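Local coordinates for sensor protein (Geobacter sulfurreducens, PDB 3H7M) that probably acts as a membrane-bound sensor histidine kinase that phosphorylates itself on histidine, this piece being its periplasmic-binding-protein-like sensor domain, at residues T90-I95 and A190-Y195; A34-E39 and A223-W228; V96-F101 and Y161-M166. One frame throughout, in Å; residues are numbered along the deposited sequence. Where two conformers were deposited one is given.

Interaction 1: residues T90-I95 and A190-Y195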
loop_
_atom_site.group_PDB
_atom_site.type_symbol
_atom_site.label_atom_id
_atom_site.label_comp_id
_atom_site.label_asym_id
_atom_site.label_seq_id
_atom_site.Cartn_x
_atom_site.Cartn_y
_atom_site.Cartn_z
ATOM N N THR A 90 -8.242 9.741 6.224
ATOM C CA THR A 90 -8.886 9.469 7.488
ATOM C C THR A 90 -7.693 9.103 8.349
ATOM O O THR A 90 -6.570 9.093 7.861
ATOM C CB THR A 90 -9.759 8.227 7.392
ATOM O OG1 THR A 90 -8.938 7.114 6.985
ATOM C CG2 THR A 90 -10.877 8.436 6.388
ATOM N N PRO A 91 -7.904 8.856 9.649
ATOM C CA PRO A 91 -6.712 8.472 10.399
ATOM C C PRO A 91 -6.289 7.166 9.694
ATOM O O PRO A 91 -7.096 6.549 8.989
ATOM C CB PRO A 91 -7.262 8.199 11.801
ATOM C CG PRO A 91 -8.410 9.145 11.895
ATOM C CD PRO A 91 -9.054 9.086 10.545
ATOM N N PRO A 92 -5.040 6.723 9.884
ATOM C CA PRO A 92 -4.553 5.488 9.245
ATOM C C PRO A 92 -5.021 4.199 9.926
ATOM O O PRO A 92 -5.242 4.172 11.137
ATOM C CB PRO A 92 -3.045 5.646 9.333
ATOM C CG PRO A 92 -2.886 6.282 10.719
ATOM C CD PRO A 92 -4.011 7.321 10.759
ATOM N N HIS A 93 -5.184 3.127 9.158
ATOM C CA HIS A 93 -5.581 1.876 9.783
ATOM C C HIS A 93 -4.349 0.993 10.013
ATOM O O HIS A 93 -4.400 -0.008 10.732
ATOM C CB HIS A 93 -6.699 1.154 8.986
ATOM C CG HIS A 93 -6.378 0.854 7.551
ATOM N ND1 HIS A 93 -5.390 -0.035 7.171
ATOM C CD2 HIS A 93 -6.968 1.274 6.404
ATOM C CE1 HIS A 93 -5.385 -0.144 5.852
ATOM N NE2 HIS A 93 -6.332 0.639 5.362
ATOM N N THR A 94 -3.227 1.392 9.423
ATOM C CA THR A 94 -1.975 0.655 9.624
ATOM C C THR A 94 -0.727 1.502 9.307
ATOM O O THR A 94 -0.798 2.524 8.622
ATOM C CB THR A 94 -1.910 -0.601 8.725
ATOM O OG1 THR A 94 -0.750 -1.372 9.059
ATOM C CG2 THR A 94 -1.811 -0.195 7.276
ATOM N N ILE A 95 0.415 1.060 9.816
ATOM C CA ILE A 95 1.691 1.721 9.546
ATOM C C ILE A 95 2.531 0.787 8.668
ATOM O O ILE A 95 2.779 -0.363 9.024
ATOM C CB ILE A 95 2.472 1.991 10.833
ATOM C CG1 ILE A 95 1.621 2.832 11.779
ATOM C CG2 ILE A 95 3.766 2.713 10.500
ATOM C CD1 ILE A 95 1.187 4.142 11.186
ATOM N N ALA A 190 8.822 4.638 7.876
ATOM C CA ALA A 190 7.447 4.212 8.195
ATOM C C ALA A 190 6.352 5.123 7.610
ATOM O O ALA A 190 6.491 6.335 7.591
ATOM C CB ALA A 190 7.272 4.109 9.704
ATOM N N GLN A 191 5.255 4.533 7.148
ATOM C CA GLN A 191 4.167 5.309 6.555
ATOM C C GLN A 191 2.824 5.119 7.250
ATOM O O GLN A 191 2.551 4.050 7.812
ATOM C CB GLN A 191 4.006 4.935 5.086
ATOM C CG GLN A 191 5.257 5.123 4.279
ATOM C CD GLN A 191 5.707 6.557 4.296
ATOM O OE1 GLN A 191 5.004 7.443 3.805
ATOM N NE2 GLN A 191 6.880 6.803 4.872
ATOM N N ARG A 192 1.992 6.161 7.213
ATOM C CA ARG A 192 0.657 6.102 7.817
ATOM C C ARG A 192 -0.225 5.757 6.635
ATOM O O ARG A 192 -0.340 6.537 5.695
ATOM C CB ARG A 192 0.276 7.455 8.411
ATOM C CG ARG A 192 1.361 8.062 9.290
ATOM C CD ARG A 192 0.833 9.236 10.097
ATOM N NE ARG A 192 0.239 8.800 11.361
ATOM C CZ ARG A 192 -0.678 9.491 12.027
ATOM N NH1 ARG A 192 -1.105 10.649 11.542
ATOM N NH2 ARG A 192 -1.169 9.021 13.172
ATOM N N TYR A 193 -0.845 4.583 6.692
ATOM C CA TYR A 193 -1.653 4.042 5.583
ATOM C C TYR A 193 -3.147 3.887 5.937
ATOM O O TYR A 193 -3.502 3.297 6.972
ATOM C CB TYR A 193 -1.021 2.681 5.220
ATOM C CG TYR A 193 -1.512 1.967 3.996
ATOM C CD1 TYR A 193 -0.959 2.230 2.736
ATOM C CD2 TYR A 193 -2.445 0.929 4.113
ATOM C CE1 TYR A 193 -1.323 1.463 1.618
ATOM C CE2 TYR A 193 -2.812 0.140 3.002
ATOM C CZ TYR A 193 -2.254 0.416 1.768
ATOM O OH TYR A 193 -2.664 -0.337 0.687
ATOM N N GLY A 194 -4.029 4.397 5.080
ATOM C CA GLY A 194 -5.445 4.290 5.408
ATOM C C GLY A 194 -6.375 4.717 4.308
ATOM O O GLY A 194 -5.984 4.773 3.142
ATOM N N TYR A 195 -7.628 5.007 4.647
ATOM C CA TYR A 195 -8.543 5.426 3.593
ATOM C C TYR A 195 -8.302 6.873 3.215
ATOM O O TYR A 195 -7.666 7.631 3.957
ATOM C CB TYR A 195 -10.002 5.269 4.020
ATOM C CG TYR A 195 -10.402 3.857 4.350
ATOM C CD1 TYR A 195 -10.130 3.312 5.604
ATOM C CD2 TYR A 195 -11.035 3.054 3.402
ATOM C CE1 TYR A 195 -10.469 2.012 5.905
ATOM C CE2 TYR A 195 -11.384 1.754 3.696
ATOM C CZ TYR A 195 -11.095 1.232 4.948
ATOM O OH TYR A 195 -11.409 -0.078 5.230
HETATM O O HOH W 1 -5.728 7.513 5.471
#
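Tyr-193 O takes two backbone N-H groups, from His-93 N at 2.8 Å and from Thr-94 N at 3.1 Å, the first bent and the second straighter and in the carbonyl plane. Two consecutive residues thus face one, a classic beta bulge, and Tyr-193 N returns a bond of 2.8 Å to Thr-94 O. The same Tyr-193 O lies over the centre of one face of the His-93 imidazole. With chi1 at 57°, CG of His-93 sits between its backbone N and carbonyl carbon, and the ring is carried back over the partner strand: its edge is turned to the face of the Tyr-195 ring, planes 68° apart, with CD2 of His-93 3.6 Å from CE1 of Tyr-195. Pro-92 CG rests over a face of the Arg-192 guanidinium. Before the bulge on 90-95, Thr-90 N bonds to Tyr-195 O at 3.2 Å. The two strands are central neighbours in the mixed sheet. Helix 36-48 and strand 73-78 flank the aromatic cluster, where His-93 NE2 bonds to Gln-75 O and Tyr-195 OH pairs with Thr-41 OG1; helix 202-218 packs on Thr-90 and His-93.

Interaction 2: residues A34-E39 and A223-W228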
loop_
_atom_site.group_PDB
_atom_site.type_symbol
_atom_site.label_atom_id
_atom_site.label_comp_id
_atom_site.label_asym_id
_atom_site.label_seq_id
_atom_site.Cartn_x
_atom_site.Cartn_y
_atom_site.Cartn_z
ATOM N N ALA A 34 -9.471 -9.149 -2.351
ATOM C CA ALA A 34 -9.047 -9.799 -1.117
ATOM C C ALA A 34 -8.004 -8.997 -0.351
ATOM O O ALA A 34 -7.392 -8.056 -0.875
ATOM C CB ALA A 34 -8.470 -11.204 -1.444
ATOM N N GLY A 35 -7.794 -9.390 0.896
ATOM C CA GLY A 35 -6.793 -8.724 1.701
ATOM C C GLY A 35 -7.291 -7.977 2.910
ATOM O O GLY A 35 -8.504 -7.790 3.087
ATOM N N TYR A 36 -6.329 -7.567 3.738
ATOM C CA TYR A 36 -6.559 -6.809 4.956
ATOM C C TYR A 36 -7.484 -5.600 4.682
ATOM O O TYR A 36 -8.495 -5.440 5.345
ATOM C CB TYR A 36 -5.200 -6.338 5.500
ATOM C CG TYR A 36 -5.240 -5.367 6.661
ATOM C CD1 TYR A 36 -4.866 -4.023 6.491
ATOM C CD2 TYR A 36 -5.606 -5.795 7.943
ATOM C CE1 TYR A 36 -4.846 -3.124 7.599
ATOM C CE2 TYR A 36 -5.593 -4.916 9.040
ATOM C CZ TYR A 36 -5.205 -3.583 8.864
ATOM O OH TYR A 36 -5.125 -2.733 9.961
ATOM N N ASN A 37 -7.140 -4.782 3.692
ATOM C CA ASN A 37 -7.930 -3.602 3.355
ATOM C C ASN A 37 -9.374 -3.969 3.062
ATOM O O ASN A 37 -10.311 -3.356 3.588
ATOM C CB ASN A 37 -7.333 -2.864 2.139
ATOM C CG ASN A 37 -5.909 -2.304 2.402
ATOM O OD1 ASN A 37 -5.363 -2.404 3.496
ATOM N ND2 ASN A 37 -5.326 -1.706 1.381
ATOM N N VAL A 38 -9.538 -4.985 2.229
ATOM C CA VAL A 38 -10.847 -5.479 1.801
ATOM C C VAL A 38 -11.702 -5.917 2.986
ATOM O O VAL A 38 -12.855 -5.526 3.139
ATOM C CB VAL A 38 -10.628 -6.644 0.794
ATOM C CG1 VAL A 38 -11.926 -7.366 0.470
ATOM C CG2 VAL A 38 -10.046 -6.065 -0.491
ATOM N N GLU A 39 -11.119 -6.718 3.839
ATOM C CA GLU A 39 -11.808 -7.197 5.006
ATOM C C GLU A 39 -12.193 -6.001 5.897
ATOM O O GLU A 39 -13.289 -5.939 6.467
ATOM C CB GLU A 39 -10.874 -8.134 5.743
ATOM C CG GLU A 39 -11.564 -9.264 6.431
ATOM C CD GLU A 39 -10.651 -10.452 6.614
ATOM O OE1 GLU A 39 -10.009 -10.839 5.605
ATOM O OE2 GLU A 39 -10.601 -10.989 7.753
ATOM N N ALA A 223 -9.173 -8.288 15.529
ATOM C CA ALA A 223 -9.521 -9.626 15.055
ATOM C C ALA A 223 -9.151 -9.740 13.602
ATOM O O ALA A 223 -8.586 -10.744 13.174
ATOM C CB ALA A 223 -11.010 -9.894 15.215
ATOM N N ILE A 224 -9.454 -8.696 12.841
ATOM C CA ILE A 224 -9.125 -8.722 11.429
ATOM C C ILE A 224 -7.627 -8.621 11.237
ATOM O O ILE A 224 -7.046 -9.356 10.429
ATOM C CB ILE A 224 -9.816 -7.587 10.679
ATOM C CG1 ILE A 224 -11.340 -7.815 10.689
ATOM C CG2 ILE A 224 -9.312 -7.541 9.249
ATOM C CD1 ILE A 224 -12.180 -6.624 10.254
ATOM N N ARG A 225 -6.990 -7.726 11.991
ATOM C CA ARG A 225 -5.552 -7.547 11.853
ATOM C C ARG A 225 -4.762 -8.791 12.237
ATOM O O ARG A 225 -3.792 -9.132 11.580
ATOM C CB ARG A 225 -5.043 -6.362 12.683
ATOM C CG ARG A 225 -3.568 -6.039 12.416
ATOM C CD ARG A 225 -3.113 -4.762 13.106
ATOM N NE ARG A 225 -3.107 -4.888 14.556
ATOM C CZ ARG A 225 -2.117 -5.439 15.247
ATOM N NH1 ARG A 225 -1.051 -5.919 14.613
ATOM N NH2 ARG A 225 -2.185 -5.493 16.572
ATOM N N ALA A 226 -5.169 -9.470 13.296
ATOM C CA ALA A 226 -4.432 -10.649 13.723
ATOM C C ALA A 226 -4.369 -11.704 12.614
ATOM O O ALA A 226 -3.439 -12.494 12.558
ATOM C CB ALA A 226 -5.066 -11.234 14.978
ATOM N N LYS A 227 -5.364 -11.705 11.732
ATOM C CA LYS A 227 -5.416 -12.667 10.634
ATOM C C LYS A 227 -4.203 -12.538 9.717
ATOM O O LYS A 227 -3.610 -13.544 9.308
ATOM C CB LYS A 227 -6.705 -12.468 9.822
ATOM C CG LYS A 227 -6.841 -13.344 8.575
ATOM C CD LYS A 227 -8.217 -13.158 7.928
ATOM C CE LYS A 227 -8.443 -14.082 6.725
ATOM N NZ LYS A 227 -9.803 -13.868 6.151
ATOM N N TRP A 228 -3.839 -11.299 9.401
ATOM C CA TRP A 228 -2.714 -11.034 8.523
ATOM C C TRP A 228 -1.411 -10.734 9.264
ATOM O O TRP A 228 -1.141 -9.586 9.643
ATOM C CB TRP A 228 -3.086 -9.908 7.576
ATOM C CG TRP A 228 -4.479 -10.086 7.001
ATOM C CD1 TRP A 228 -5.655 -9.742 7.591
ATOM C CD2 TRP A 228 -4.826 -10.637 5.714
ATOM N NE1 TRP A 228 -6.720 -10.030 6.756
ATOM C CE2 TRP A 228 -6.244 -10.580 5.600
ATOM C CE3 TRP A 228 -4.081 -11.172 4.648
ATOM C CZ2 TRP A 228 -6.930 -11.032 4.468
ATOM C CZ3 TRP A 228 -4.769 -11.626 3.507
ATOM C CH2 TRP A 228 -6.182 -11.548 3.433
#
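The indole of Trp-228 lies with one face against the start of helix 36-48: Gly-35 C and Tyr-36 N sit 3.4 and 3.5 Å above its plane, toward the rim, while Lys-227 CG lies over the opposite face, also toward the rim. Over the five-membered ring on the helix side comes Tyr-36 CB, 4.0 Å from its centroid and almost on the ring normal, a CH-pi contact. The Tyr-36 ring then turns an edge to that same pyrrole face in an offset edge-to-face pair, planes 76° apart. Tyr-36 CG is anti to the backbone N (chi1 172°), which runs the phenol alongside Arg-225, CE2 of Tyr-36 lying 3.9 Å from Arg-225 CA. The hydroxyl of Tyr-36 reaches His-93 O. At the indole edge, near its plane, Glu-39 OE1 stands 3.3 Å from Trp-228 CZ2. In the conformer given, Lys-227 NZ meets Glu-39 OE1 at 3.1 Å on the syn side, 30° out of the carboxylate plane, a salt bridge; the lysine is modelled in two conformers, so the bridge may not always be made. Ile-224 and Glu-39 slide past each other in opposite directions, Ile-224 CG2 3.9 Å from Glu-39 CB. The contact sets Trp-228 and the last turn of helix 220-227 against N-cap Gly-35 and the start of helix 36-48, the last and first helices of a family 3 solute-binding fold.

Interaction 3: residues V96-F101 and Y161-M166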
loop_
_atom_site.group_PDB
_atom_site.type_symbol
_atom_site.label_atom_id
_atom_site.label_comp_id
_atom_site.label_asym_id
_atom_site.label_seq_id
_atom_site.Cartn_x
_atom_site.Cartn_y
_atom_site.Cartn_z
ATOM N N VAL A 96 2.954 1.297 7.523
ATOM C CA VAL A 96 3.748 0.539 6.569
ATOM C C VAL A 96 5.234 0.908 6.564
ATOM O O VAL A 96 5.610 2.002 6.154
ATOM C CB VAL A 96 3.219 0.763 5.145
ATOM C CG1 VAL A 96 4.036 -0.046 4.144
ATOM C CG2 VAL A 96 1.772 0.376 5.080
ATOM N N TYR A 97 6.077 -0.003 7.020
ATOM C CA TYR A 97 7.519 0.226 7.020
ATOM C C TYR A 97 8.070 -0.206 5.678
ATOM O O TYR A 97 7.441 -0.979 4.965
ATOM C CB TYR A 97 8.196 -0.620 8.075
ATOM C CG TYR A 97 8.138 -0.066 9.463
ATOM C CD1 TYR A 97 8.988 0.969 9.857
ATOM C CD2 TYR A 97 7.282 -0.617 10.412
ATOM C CE1 TYR A 97 8.994 1.434 11.174
ATOM C CE2 TYR A 97 7.277 -0.158 11.727
ATOM C CZ TYR A 97 8.137 0.861 12.101
ATOM O OH TYR A 97 8.147 1.286 13.407
ATOM N N HIS A 98 9.239 0.307 5.321
ATOM C CA HIS A 98 9.870 -0.102 4.074
ATOM C C HIS A 98 11.115 -0.885 4.406
ATOM O O HIS A 98 11.513 -1.019 5.563
ATOM C CB HIS A 98 10.278 1.077 3.215
ATOM C CG HIS A 98 9.149 1.706 2.477
ATOM N ND1 HIS A 98 8.264 2.572 3.077
ATOM C CD2 HIS A 98 8.759 1.594 1.187
ATOM C CE1 HIS A 98 7.374 2.971 2.184
ATOM N NE2 HIS A 98 7.653 2.393 1.029
ATOM N N ALA A 99 11.745 -1.409 3.376
ATOM C CA ALA A 99 12.946 -2.164 3.615
ATOM C C ALA A 99 13.749 -2.237 2.347
ATOM O O ALA A 99 13.227 -2.023 1.251
ATOM C CB ALA A 99 12.592 -3.550 4.088
ATOM N N ILE A 100 15.041 -2.471 2.513
ATOM C CA ILE A 100 15.900 -2.642 1.366
ATOM C C ILE A 100 16.096 -4.156 1.246
ATOM O O ILE A 100 16.440 -4.854 2.210
ATOM C CB ILE A 100 17.256 -1.962 1.546
ATOM C CG1 ILE A 100 17.078 -0.441 1.558
ATOM C CG2 ILE A 100 18.188 -2.386 0.411
ATOM C CD1 ILE A 100 18.348 0.301 1.965
ATOM N N PHE A 101 15.849 -4.635 0.046
ATOM C CA PHE A 101 15.951 -6.041 -0.308
ATOM C C PHE A 101 17.154 -6.243 -1.240
ATOM O O PHE A 101 17.476 -5.368 -2.062
ATOM C CB PHE A 101 14.663 -6.465 -1.039
ATOM C CG PHE A 101 13.456 -6.549 -0.143
ATOM C CD1 PHE A 101 13.183 -7.717 0.571
ATOM C CD2 PHE A 101 12.599 -5.458 0.003
ATOM C CE1 PHE A 101 12.083 -7.799 1.409
ATOM C CE2 PHE A 101 11.495 -5.539 0.843
ATOM C CZ PHE A 101 11.238 -6.713 1.547
ATOM N N TYR A 161 19.522 -3.523 -6.027
ATOM C CA TYR A 161 18.752 -3.530 -4.791
ATOM C C TYR A 161 17.366 -3.146 -5.165
ATOM O O TYR A 161 17.116 -2.702 -6.299
ATOM C CB TYR A 161 19.267 -2.495 -3.800
ATOM C CG TYR A 161 20.624 -2.813 -3.252
ATOM C CD1 TYR A 161 20.766 -3.665 -2.163
ATOM C CD2 TYR A 161 21.781 -2.302 -3.858
ATOM C CE1 TYR A 161 22.025 -4.011 -1.682
ATOM C CE2 TYR A 161 23.052 -2.643 -3.388
ATOM C CZ TYR A 161 23.167 -3.496 -2.300
ATOM O OH TYR A 161 24.407 -3.830 -1.818
ATOM N N ALA A 162 16.460 -3.350 -4.222
ATOM C CA ALA A 162 15.076 -2.951 -4.419
ATOM C C ALA A 162 14.611 -2.456 -3.072
ATOM O O ALA A 162 15.045 -2.962 -2.031
ATOM C CB ALA A 162 14.222 -4.122 -4.878
ATOM N N VAL A 163 13.755 -1.441 -3.097
ATOM C CA VAL A 163 13.192 -0.863 -1.880
ATOM C C VAL A 163 11.672 -0.935 -2.009
ATOM O O VAL A 163 11.086 -0.327 -2.905
ATOM C CB VAL A 163 13.638 0.613 -1.704
ATOM C CG1 VAL A 163 12.750 1.310 -0.676
ATOM C CG2 VAL A 163 15.113 0.669 -1.260
ATOM N N VAL A 164 11.031 -1.707 -1.138
ATOM C CA VAL A 164 9.578 -1.830 -1.201
ATOM C C VAL A 164 9.076 -2.034 0.196
ATOM O O VAL A 164 9.874 -2.233 1.118
ATOM C CB VAL A 164 9.116 -3.018 -2.074
ATOM C CG1 VAL A 164 9.712 -2.925 -3.451
ATOM C CG2 VAL A 164 9.505 -4.317 -1.422
ATOM N N ALA A 165 7.758 -1.972 0.357
ATOM C CA ALA A 165 7.184 -2.135 1.675
ATOM C C ALA A 165 7.539 -3.517 2.175
ATOM O O ALA A 165 7.380 -4.527 1.484
ATOM C CB ALA A 165 5.681 -1.952 1.629
ATOM N N MET A 166 8.044 -3.536 3.390
ATOM C CA MET A 166 8.454 -4.746 4.041
ATOM C C MET A 166 7.477 -5.929 3.965
ATOM O O MET A 166 7.792 -6.997 3.409
ATOM C CB MET A 166 8.737 -4.419 5.497
ATOM C CG MET A 166 9.009 -5.615 6.337
ATOM S SD MET A 166 10.707 -6.097 6.163
ATOM C CE MET A 166 11.401 -5.105 7.520
#
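The Phe-101 ring and the Val-164 side chain meet at about a right angle, CE2 of Phe-101 lying 3.3 Å from CG2 of Val-164. With chi1 at -71°, Phe-101 CG is anti to its carbonyl carbon, so the ring reaches along the partner strand past Val-164, and the carbonyl oxygens Val-164 O and Met-166 O lie at its edge in plane. Ala-99 and Ala-162 share this face of the sheet; Met-166 bends at chi2 and chi3 and brings SD to 3.8 Å from Ala-99 CB. On the other face Ile-100 crosses two neighbours at a slant: its CG1 touches Val-163 CG2 at 3.6 Å in the conformer given, and its CG2 lies 3.9 Å from Tyr-161 CD1. Near the start of 96-101, Val-96 CG1 meets Ala-165 CB at 3.6 Å. Segments 96-101 and 161-165 run antiparallel, their directions 159° apart. Phe-101 and Ala-162 bond both ways, the bond from Phe-101 N to Ala-162 O being short at 2.8 Å and nearly straight; Ala-99 and Val-164 form the next hydrogen-bonded pair. Met-166 N, just beyond the N-cap Ala-165, gives a further bond to Tyr-97 O. Helix 147-155 covers the Phe-101 face and helix 127-133 packs on His-98 and Val-163. Antiparallel pairing of 87-103 with 161-165 within a helix-flanked mixed sheet is consistent with an alpha/beta lobe of a type 2 periplasmic binding protein.

In the fold
From the N terminus the chain first meets 34-39, at the start of helix 36-48, which waits until 223-228, near the C terminus, for its partner: interaction 2 closes the widest loop. Within it, 90-95 of strand 87-103 pairs with 190-195 in interaction 1, and the residues that follow, 96-101, pair with 161-166 in interaction 3, which closes inside the loop of interaction 1. The three therefore nest without crossing. Interaction 2 ties helix 220-227 to helix 36-48, which meets the sheet at interaction 1 through Asn-37 and Tyr-193; interaction 3 continues the same sheet to strand 161-165. Gln-191 N probably bonds to Val-96 O, whereas interactions 2 and 3 stay about 8 Å apart at their nearest atoms.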